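Local coordinates for protein Amy13K (Eubacterium rectale DSM 17629, PDB 6B3P) that binds maltooligosaccharides through starch-binding modules of family 26, probably helping a surface-anchored alpha-amylase to hold starch in the human gut, at residues 1-6 and 17-22; 8-13 and 68-73; 75-78 and 84-87. All coordinates share one frame; numbering follows the deposited sequence.

In the fold
From the N terminus, strand 2-8 lays down the first half of contact 1, and its last residue and the turn after it supply the first half of contact 2. Strand 16-20 then closes contact 1 around that turn. Contact 2 stays open until loop 68-73 returns after strand 57-62, so contacts 1 and 2 cross. Contact 3 follows in series as a short loop closed between 75-78 and 84-87. Contacts 1 and 3 meet on neighbouring strands, 2-8 and 82-87, which run parallel. They bridge the two layers of the N-terminal beta-sandwich, and contact 2 joins loops at its end; the glycan is held by 17-22 and 68-73 on the outer side.

Contact 1 of 3, residues 1-6 and 17-22; sequences MDLTIN and AYIYKE. With GLC (alpha-D-glucopyranose), chain C; GLC (alpha-D-glucopyranose), chain B; GLC (alpha-D-glucopyranose), chain D; FMT (formic acid), chain V.
L3 and I19 reach across the module interior and meet tip to tip, CD2 of L3 lying 3.5 Å from CD1 of I19. I5 comes to the same methyl from farther along its strand, its CD1 4.2 Å from I19 CD1, so one isoleucine end serves two partners. I19 CG1 stands anti to the carbonyl carbon (chi1 -62°) and the chain runs on straight, which carries CD1 inward. Branched aliphatic residues suit strands whose backbones lie far apart: they fill the distance without any polar group to satisfy. L49 and Y57 pack around I19.

The alternate residues of 17-22 face the other way, toward sugar. Y18 OH hydrogen-bonds O6 of the chain C glucose at 2.5 Å, the oxygen sitting in the plane of the ring at its edge, while W30 meets Y18 edge-to-face. Y20 instead offers a ring face, with O5 of that glucose 3.7 Å above the plane and displaced toward the rim; D72 holds its hydroxyl. Beyond them, E22 N donates to O1 of a formate, probably from the crystallisation liquor, at 2.9 Å. In this family 26 starch-binding module, strand 16-20 thus turns A17 and I19 into the sandwich interior and Y18 and Y20 to the glycan, an aromatic platform as in other starch-binding modules.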
loop_
_atom_site.group_PDB
_atom_site.type_symbol
_atom_site.label_atom_id
_atom_site.label_comp_id
_atom_site.label_asym_id
_atom_site.label_seq_id
_atom_site.Cartn_x
_atom_site.Cartn_y
_atom_site.Cartn_z
ATOM N N MET A 1 12.044 5.024 -3.831
ATOM C CA MET A 1 11.568 3.632 -4.068
ATOM C C MET A 1 10.564 3.264 -2.996
ATOM O O MET A 1 10.579 3.840 -1.910
ATOM C CB MET A 1 12.733 2.640 -4.059
ATOM C CG MET A 1 13.506 2.597 -2.752
ATOM S SD MET A 1 14.620 1.187 -2.646
ATOM C CE MET A 1 13.458 -0.123 -2.309
ATOM N N ASP A 2 9.700 2.300 -3.296
ATOM C CA ASP A 2 8.685 1.876 -2.341
ATOM C C ASP A 2 9.224 0.777 -1.439
ATOM O O ASP A 2 9.558 -0.317 -1.896
ATOM C CB ASP A 2 7.426 1.396 -3.063
ATOM C CG ASP A 2 6.915 2.406 -4.069
ATOM O OD1 ASP A 2 6.182 3.329 -3.659
ATOM O OD2 ASP A 2 7.249 2.281 -5.266
ATOM N N LEU A 3 9.301 1.088 -0.150
ATOM C CA LEU A 3 9.737 0.141 0.864
ATOM C C LEU A 3 8.537 -0.336 1.662
ATOM O O LEU A 3 7.656 0.452 2.007
ATOM C CB LEU A 3 10.769 0.777 1.798
ATOM C CG LEU A 3 11.234 -0.075 2.984
ATOM C CD1 LEU A 3 12.065 -1.250 2.511
ATOM C CD2 LEU A 3 12.018 0.775 3.966
ATOM N N THR A 4 8.506 -1.633 1.941
ATOM C CA THR A 4 7.510 -2.206 2.835
ATOM C C THR A 4 8.214 -3.167 3.777
ATOM O O THR A 4 9.001 -4.003 3.342
ATOM C CB THR A 4 6.396 -2.947 2.067
ATOM O OG1 THR A 4 5.794 -2.055 1.121
ATOM C CG2 THR A 4 5.327 -3.468 3.025
ATOM N N ILE A 5 7.942 -3.030 5.070
ATOM C CA ILE A 5 8.502 -3.931 6.068
ATOM C C ILE A 5 7.387 -4.529 6.909
ATOM O O ILE A 5 6.591 -3.803 7.502
ATOM C CB ILE A 5 9.508 -3.214 6.988
ATOM C CG1 ILE A 5 10.678 -2.668 6.168
ATOM C CG2 ILE A 5 10.027 -4.176 8.057
ATOM C CD1 ILE A 5 11.610 -1.756 6.948
ATOM N N ASN A 6 7.340 -5.857 6.944
ATOM C CA ASN A 6 6.420 -6.581 7.806
ATOM C C ASN A 6 7.208 -7.257 8.918
ATOM O O ASN A 6 8.231 -7.890 8.663
ATOM C CB ASN A 6 5.622 -7.615 7.013
ATOM C CG ASN A 6 5.070 -7.055 5.718
ATOM O OD1 ASN A 6 4.052 -6.365 5.712
ATOM N ND2 ASN A 6 5.738 -7.360 4.610
ATOM N N ALA A 17 9.794 1.026 13.125
ATOM C CA ALA A 17 10.979 0.753 12.321
ATOM C C ALA A 17 11.819 2.020 12.202
ATOM O O ALA A 17 11.348 3.038 11.688
ATOM C CB ALA A 17 10.585 0.236 10.942
ATOM N N TYR A 18 13.055 1.950 12.686
ATOM C CA TYR A 18 14.009 3.043 12.552
ATOM C C TYR A 18 14.990 2.711 11.438
ATOM O O TYR A 18 15.636 1.663 11.456
ATOM C CB TYR A 18 14.747 3.290 13.869
ATOM C CG TYR A 18 15.774 4.397 13.798
ATOM C CD1 TYR A 18 15.386 5.727 13.717
ATOM C CD2 TYR A 18 17.130 4.112 13.826
ATOM C CE1 TYR A 18 16.321 6.741 13.658
ATOM C CE2 TYR A 18 18.074 5.118 13.765
ATOM C CZ TYR A 18 17.664 6.430 13.681
ATOM O OH TYR A 18 18.599 7.435 13.624
ATOM N N ILE A 19 15.090 3.614 10.469
ATOM C CA ILE A 19 15.904 3.398 9.280
ATOM C C ILE A 19 16.921 4.523 9.171
ATOM O O ILE A 19 16.575 5.688 9.365
ATOM C CB ILE A 19 15.030 3.332 8.007
ATOM C CG1 ILE A 19 14.060 2.148 8.103
ATOM C CG2 ILE A 19 15.896 3.218 6.747
ATOM C CD1 ILE A 19 12.951 2.171 7.078
ATOM N N TYR A 20 18.173 4.184 8.875
ATOM C CA TYR A 20 19.213 5.205 8.829
ATOM C C TYR A 20 20.374 4.905 7.886
ATOM O O TYR A 20 20.723 3.746 7.646
ATOM C CB TYR A 20 19.770 5.447 10.235
ATOM C CG TYR A 20 20.590 4.302 10.800
ATOM C CD1 TYR A 20 21.960 4.222 10.574
ATOM C CD2 TYR A 20 19.999 3.313 11.574
ATOM C CE1 TYR A 20 22.712 3.189 11.096
ATOM C CE2 TYR A 20 20.746 2.274 12.099
ATOM C CZ TYR A 20 22.105 2.218 11.858
ATOM O OH TYR A 20 22.871 1.192 12.369
ATOM N N LYS A 21 20.962 5.979 7.361
ATOM C CA LYS A 21 22.177 5.914 6.555
ATOM C C LYS A 21 22.905 7.257 6.612
ATOM O O LYS A 21 22.373 8.271 6.169
ATOM C CB LYS A 21 21.857 5.546 5.104
ATOM C CG LYS A 21 23.083 5.460 4.197
ATOM C CD LYS A 21 24.033 4.340 4.614
ATOM C CE LYS A 21 25.132 4.137 3.577
ATOM N NZ LYS A 21 26.156 3.137 3.995
ATOM N N GLU A 22 24.123 7.251 7.152
ATOM C CA GLU A 22 24.942 8.461 7.269
ATOM C C GLU A 22 24.165 9.634 7.871
ATOM O O GLU A 22 24.211 10.751 7.353
ATOM C CB GLU A 22 25.504 8.856 5.899
ATOM C CG GLU A 22 26.404 7.800 5.259
ATOM C CD GLU A 22 27.681 7.548 6.042
ATOM O OE1 GLU A 22 27.997 8.349 6.946
ATOM O OE2 GLU A 22 28.373 6.548 5.754
HETATM C C1 GLC C . 21.227 4.003 15.978
HETATM C C2 GLC C . 22.365 3.017 15.958
HETATM C C3 GLC C . 23.699 3.700 15.728
HETATM C C4 GLC C . 23.613 4.639 14.534
HETATM C C5 GLC C . 22.401 5.546 14.642
HETATM C C6 GLC C . 22.205 6.483 13.455
HETATM O O2 GLC C . 22.329 2.318 17.160
HETATM O O3 GLC C . 24.715 2.758 15.571
HETATM O O4 GLC C . 24.818 5.368 14.473
HETATM O O5 GLC C . 21.259 4.759 14.799
HETATM O O6 GLC C . 21.115 7.354 13.582
HETATM C C1 GLC B . 25.759 4.903 13.519
HETATM C C2 GLC B . 27.152 4.956 14.096
HETATM C C3 GLC B . 27.643 6.396 14.187
HETATM C C4 GLC B . 27.516 7.104 12.853
HETATM C C5 GLC B . 26.098 6.941 12.340
HETATM C C6 GLC B . 25.910 7.490 10.942
HETATM O O2 GLC B . 27.195 4.351 15.349
HETATM O O3 GLC B . 28.967 6.384 14.630
HETATM O O4 GLC B . 27.960 8.472 12.928
HETATM O O5 GLC B . 25.755 5.584 12.288
HETATM O O6 GLC B . 24.698 7.068 10.395
HETATM C C1 GLC D . 18.512 5.615 20.174
HETATM C C2 GLC D . 18.684 4.140 19.871
HETATM C C3 GLC D . 19.963 3.952 19.070
HETATM C C4 GLC D . 19.991 4.847 17.846
HETATM C C5 GLC D . 19.708 6.278 18.238
HETATM C C6 GLC D . 19.660 7.145 16.989
HETATM O O2 GLC D . 18.671 3.378 21.056
HETATM O O3 GLC D . 20.102 2.628 18.665
HETATM O O4 GLC D . 21.230 4.737 17.194
HETATM O O5 GLC D . 18.510 6.327 18.949
HETATM O O6 GLC D . 19.244 8.458 17.216
HETATM C C FMT V . 25.455 4.391 9.041
HETATM O O1 FMT V . 24.656 4.592 8.156
HETATM O O2 FMT V . 26.621 4.738 8.928
#

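Contact 2 of 3, residues 8-13 and 68-73; sequences KSTLGD and NQLKDV. With GLC (alpha-D-glucopyranose), chain D.
T10 and L11 are the residues of 8-13 that meet L70 and N68 of loop 68-73. The segment begins at K8, the end of strand 2-8, whose backbone is still paired with F87. S9 then shapes the turn: its OG accepts from L11 N at 3.0 Å, forming an ST turn. A serine does this well because its short side chain brings a hydroxyl back to the main chain two residues on. T10 stands at the margin, its OG1 4.5 Å from L70 CD2; the hydroxyl has its polar partner in Y7 OH. The contact joins two loops of the beta-sandwich module beside its glycan site.

L11 carries most of it. Its CG sits beside the backbone N (chi1 -69°), sending the two methyls out toward the other loop. CD1 settles against the branch of L70, 4.1 Å from CG and equally far from CD2, the two leucines sliding past each other in opposite directions. CD2 of L11 reaches N68 CB at 4.0 Å, where the side chains cross obliquely. Leucine fits a place near the surface where one forked end must touch two neighbours.

Q69, between those two partners, turns away from L11 and grips the chain D glucose. Its OE1 receives a hydrogen bond from O2 at 2.8 Å, and its NE2 gives one to O3 at 3.0 Å, so one amide spans two adjacent hydroxyls. Past L11 comes G12, whose backbone (phi 102°, psi -170°) would press a CB against the preceding carbonyl oxygen, a conformation open to glycine.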
loop_
_atom_site.group_PDB
_atom_site.type_symbol
_atom_site.label_atom_id
_atom_site.label_comp_id
_atom_site.label_asym_id
_atom_site.label_seq_id
_atom_site.Cartn_x
_atom_site.Cartn_y
_atom_site.Cartn_z
ATOM N N LYS A 8 6.768 -9.679 12.419
ATOM C CA LYS A 8 6.019 -10.511 13.349
ATOM C C LYS A 8 6.546 -10.198 14.740
ATOM O O LYS A 8 7.576 -10.730 15.155
ATOM C CB LYS A 8 6.178 -11.993 13.010
ATOM C CG LYS A 8 5.219 -12.923 13.737
ATOM C CD LYS A 8 5.543 -14.367 13.406
ATOM C CE LYS A 8 4.395 -15.301 13.725
ATOM N NZ LYS A 8 4.626 -16.630 13.096
ATOM N N SER A 9 5.846 -9.316 15.446
ATOM C CA SER A 9 6.401 -8.695 16.643
ATOM C C SER A 9 6.770 -9.693 17.729
ATOM O O SER A 9 6.017 -10.619 18.034
ATOM C CB SER A 9 5.429 -7.672 17.227
ATOM O OG SER A 9 6.003 -7.068 18.374
ATOM N N THR A 10 7.956 -9.482 18.288
ATOM C CA THR A 10 8.408 -10.164 19.485
ATOM C C THR A 10 8.618 -9.134 20.596
ATOM O O THR A 10 9.229 -9.434 21.623
ATOM C CB THR A 10 9.718 -10.928 19.234
ATOM O OG1 THR A 10 10.692 -10.029 18.688
ATOM C CG2 THR A 10 9.496 -12.077 18.262
ATOM N N LEU A 11 8.109 -7.921 20.376
ATOM C CA LEU A 11 8.318 -6.800 21.295
ATOM C C LEU A 11 7.010 -6.143 21.745
ATOM O O LEU A 11 7.023 -5.041 22.295
ATOM C CB LEU A 11 9.216 -5.747 20.636
ATOM C CG LEU A 11 10.684 -6.110 20.408
ATOM C CD1 LEU A 11 11.365 -5.028 19.581
ATOM C CD2 LEU A 11 11.406 -6.303 21.735
ATOM N N GLY A 12 5.887 -6.817 21.514
ATOM C CA GLY A 12 4.585 -6.306 21.919
ATOM C C GLY A 12 3.823 -5.706 20.754
ATOM O O GLY A 12 4.239 -5.844 19.606
ATOM N N ASP A 13 2.712 -5.031 21.045
ATOM C CA ASP A 13 1.827 -4.535 19.992
ATOM C C ASP A 13 2.110 -3.084 19.584
ATOM O O ASP A 13 1.420 -2.530 18.727
ATOM C CB ASP A 13 0.359 -4.671 20.424
ATOM C CG ASP A 13 0.017 -3.832 21.649
ATOM O OD1 ASP A 13 0.814 -2.953 22.040
ATOM O OD2 ASP A 13 -1.072 -4.050 22.224
ATOM N N ASN A 68 13.343 -1.036 24.274
ATOM C CA ASN A 68 13.811 -2.288 23.679
ATOM C C ASN A 68 13.912 -2.236 22.162
ATOM O O ASN A 68 13.024 -1.723 21.484
ATOM C CB ASN A 68 12.887 -3.431 24.095
ATOM C CG ASN A 68 12.767 -3.552 25.596
ATOM O OD1 ASN A 68 11.737 -3.219 26.180
ATOM N ND2 ASN A 68 13.828 -4.025 26.231
ATOM N N GLN A 69 15.006 -2.781 21.639
ATOM C CA GLN A 69 15.242 -2.812 20.202
ATOM C C GLN A 69 16.034 -4.050 19.805
ATOM O O GLN A 69 16.831 -4.570 20.589
ATOM C CB GLN A 69 15.997 -1.561 19.763
ATOM C CG GLN A 69 17.424 -1.547 20.252
ATOM C CD GLN A 69 18.091 -0.203 20.081
ATOM O OE1 GLN A 69 17.689 0.795 20.687
ATOM N NE2 GLN A 69 19.122 -0.169 19.247
ATOM N N LEU A 70 15.818 -4.506 18.577
ATOM C CA LEU A 70 16.583 -5.610 18.024
ATOM C C LEU A 70 17.871 -5.094 17.393
ATOM O O LEU A 70 18.026 -3.896 17.160
ATOM C CB LEU A 70 15.753 -6.373 16.992
ATOM C CG LEU A 70 14.368 -6.825 17.462
ATOM C CD1 LEU A 70 13.684 -7.632 16.371
ATOM C CD2 LEU A 70 14.449 -7.628 18.756
ATOM N N LYS A 71 18.788 -6.012 17.119
ATOM C CA LYS A 71 20.063 -5.678 16.499
ATOM C C LYS A 71 19.863 -5.158 15.073
ATOM O O LYS A 71 18.944 -5.583 14.372
ATOM C CB LYS A 71 20.968 -6.908 16.491
ATOM C CG LYS A 71 22.451 -6.607 16.433
ATOM C CD LYS A 71 23.214 -7.817 15.926
ATOM C CE LYS A 71 24.714 -7.589 15.946
ATOM N NZ LYS A 71 25.448 -8.766 15.410
ATOM N N ASP A 72 20.727 -4.239 14.653
ATOM C CA ASP A 72 20.655 -3.658 13.311
ATOM C C ASP A 72 20.755 -4.721 12.221
ATOM O O ASP A 72 21.535 -5.665 12.345
ATOM C CB ASP A 72 21.777 -2.636 13.099
ATOM C CG ASP A 72 21.896 -1.643 14.235
ATOM O OD1 ASP A 72 21.695 -2.034 15.405
ATOM O OD2 ASP A 72 22.207 -0.467 13.953
ATOM N N VAL A 73 19.969 -4.558 11.159
ATOM C CA VAL A 73 20.143 -5.353 9.943
ATOM C C VAL A 73 20.185 -4.443 8.717
ATOM O O VAL A 73 19.568 -3.375 8.699
ATOM C CB VAL A 73 19.024 -6.402 9.760
ATOM C CG1 VAL A 73 19.024 -7.386 10.922
ATOM C CG2 VAL A 73 17.658 -5.737 9.609
HETATM C C1 GLC D . 18.512 5.615 20.174
HETATM C C2 GLC D . 18.684 4.140 19.871
HETATM C C3 GLC D . 19.963 3.952 19.070
HETATM C C4 GLC D . 19.991 4.847 17.846
HETATM C C5 GLC D . 19.708 6.278 18.238
HETATM C C6 GLC D . 19.660 7.145 16.989
HETATM O O2 GLC D . 18.671 3.378 21.056
HETATM O O3 GLC D . 20.102 2.628 18.665
HETATM O O4 GLC D . 21.230 4.737 17.194
HETATM O O5 GLC D . 18.510 6.327 18.949
HETATM O O6 GLC D . 19.244 8.458 17.216
#

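Contact 3 of 3, residues 75-78 and 84-87. With EDO (1,2-ethanediol), chain M.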
loop_
_atom_site.group_PDB
_atom_site.type_symbol
_atom_site.label_atom_id
_atom_site.label_comp_id
_atom_site.label_asym_id
_atom_site.label_seq_id
_atom_site.Cartn_x
_atom_site.Cartn_y
_atom_site.Cartn_z
ATOM N N LEU A 75 19.448 -3.233 4.943
ATOM C CA LEU A 75 18.537 -3.278 3.807
ATOM C C LEU A 75 19.312 -2.886 2.551
ATOM O O LEU A 75 19.616 -1.711 2.341
ATOM C CB LEU A 75 17.346 -2.340 4.022
ATOM C CG LEU A 75 16.597 -2.451 5.352
ATOM C CD1 LEU A 75 15.452 -1.443 5.381
ATOM C CD2 LEU A 75 16.088 -3.870 5.597
ATOM N N SER A 76 19.642 -3.872 1.724
ATOM C CA SER A 76 20.457 -3.635 0.536
ATOM C C SER A 76 19.600 -3.075 -0.595
ATOM O O SER A 76 19.310 -3.763 -1.573
ATOM C CB SER A 76 21.150 -4.928 0.103
ATOM O OG SER A 76 22.003 -5.412 1.128
ATOM N N THR A 77 19.218 -1.809 -0.453
ATOM C CA THR A 77 18.237 -1.178 -1.334
ATOM C C THR A 77 18.835 -0.412 -2.515
ATOM O O THR A 77 18.096 0.024 -3.400
ATOM C CB THR A 77 17.360 -0.190 -0.546
ATOM O OG1 THR A 77 18.194 0.618 0.291
ATOM C CG2 THR A 77 16.352 -0.930 0.310
ATOM N N LYS A 78 20.151 -0.231 -2.531
ATOM C CA LYS A 78 20.772 0.617 -3.549
ATOM C C LYS A 78 20.408 0.183 -4.967
ATOM O O LYS A 78 20.626 -0.963 -5.356
ATOM C CB LYS A 78 22.292 0.629 -3.400
ATOM C CG LYS A 78 22.972 1.582 -4.378
ATOM C CD LYS A 78 24.471 1.655 -4.171
ATOM C CE LYS A 78 25.090 2.691 -5.098
ATOM N NZ LYS A 78 26.569 2.764 -4.968
ATOM N N GLU A 84 10.159 -5.352 -0.522
ATOM C CA GLU A 84 9.333 -5.761 0.610
ATOM C C GLU A 84 10.078 -6.777 1.462
ATOM O O GLU A 84 10.610 -7.760 0.943
ATOM C CB GLU A 84 7.999 -6.348 0.152
ATOM C CG GLU A 84 7.096 -6.715 1.323
ATOM C CD GLU A 84 5.664 -7.006 0.917
ATOM O OE1 GLU A 84 5.398 -7.177 -0.290
ATOM O OE2 GLU A 84 4.800 -7.063 1.817
ATOM N N TYR A 85 10.102 -6.533 2.769
ATOM C CA TYR A 85 10.788 -7.406 3.714
ATOM C C TYR A 85 9.810 -8.010 4.713
ATOM O O TYR A 85 8.813 -7.387 5.079
ATOM C CB TYR A 85 11.876 -6.640 4.470
ATOM C CG TYR A 85 13.045 -6.198 3.620
ATOM C CD1 TYR A 85 14.117 -7.048 3.382
ATOM C CD2 TYR A 85 13.083 -4.926 3.067
ATOM C CE1 TYR A 85 15.189 -6.644 2.610
ATOM C CE2 TYR A 85 14.150 -4.514 2.295
ATOM C CZ TYR A 85 15.201 -5.375 2.069
ATOM O OH TYR A 85 16.267 -4.967 1.299
ATOM N N TRP A 86 10.109 -9.231 5.144
ATOM C CA TRP A 86 9.415 -9.863 6.260
ATOM C C TRP A 86 10.430 -10.207 7.340
ATOM O O TRP A 86 11.439 -10.851 7.053
ATOM C CB TRP A 86 8.681 -11.128 5.812
ATOM C CG TRP A 86 7.490 -10.874 4.935
ATOM C CD1 TRP A 86 6.183 -10.810 5.325
ATOM C CD2 TRP A 86 7.495 -10.656 3.519
ATOM N NE1 TRP A 86 5.378 -10.565 4.241
ATOM C CE2 TRP A 86 6.158 -10.465 3.121
ATOM C CE3 TRP A 86 8.502 -10.602 2.551
ATOM C CZ2 TRP A 86 5.801 -10.224 1.796
ATOM C CZ3 TRP A 86 8.144 -10.362 1.235
ATOM C CH2 TRP A 86 6.806 -10.177 0.870
ATOM N N PHE A 87 10.178 -9.771 8.571
ATOM C CA PHE A 87 11.059 -10.120 9.677
ATOM C C PHE A 87 10.342 -11.031 10.664
ATOM O O PHE A 87 9.435 -10.611 11.377
ATOM C CB PHE A 87 11.577 -8.873 10.391
ATOM C CG PHE A 87 12.775 -9.139 11.250
ATOM C CD1 PHE A 87 12.630 -9.714 12.504
ATOM C CD2 PHE A 87 14.047 -8.836 10.799
ATOM C CE1 PHE A 87 13.731 -9.974 13.297
ATOM C CE2 PHE A 87 15.156 -9.091 11.588
ATOM C CZ PHE A 87 14.997 -9.660 12.838
HETATM C C1 EDO M . 20.079 -4.021 -8.499
HETATM O O1 EDO M . 20.641 -4.661 -9.652
HETATM C C2 EDO M . 20.492 -2.554 -8.466
HETATM O O2 EDO M . 21.597 -2.389 -7.564
HETATM O O HOH W 1 16.503 -4.571 -1.436
#
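L75 lays its CD2 methyl over the face of the Y85 ring, 3.9 Å from the centroid and only 11° off the ring normal, a CH-pi contact centred on the ring. The leucine comes across the ring at a slant, so that CB of L75 lies near the phenol end, 3.9 Å from Y85 OH. Leucine suits the spot because one methyl of the fork can settle on the aromatic face, and the side chain also touches L59 and L91. On Y85, the ring swings off its strand toward 75-78, with CG turned to the backbone-N side (chi1 -68°).

The hydroxyl ends beside the backbone of L75 and S76. A water bridges it to the main chain, 2.8 Å from Y85 OH and 2.9 Å from S76 O, to which it donates; the water thus gives the phenol oxygen of a buried ring a polar partner, which suits a tyrosine here. S76 is the centre of an inverse gamma turn, in which T77 N makes a weak hydrogen bond to L75 O at 2.8 Å. T77 adds its CG2 methyl 4.2 Å from Y85 OH, while its own hydroxyl bonds T55 O, dividing one small residue between an apolar and a polar task.

L3 also packs on Y85, and the Y85 backbone pairs with T4 and N6 of the neighbouring parallel strand. An aromatic ring reaching from one strand to a leucine at the far edge belongs to the hydrophobic interior of a beta-sandwich, here next to the turn that leads toward strand 82-87.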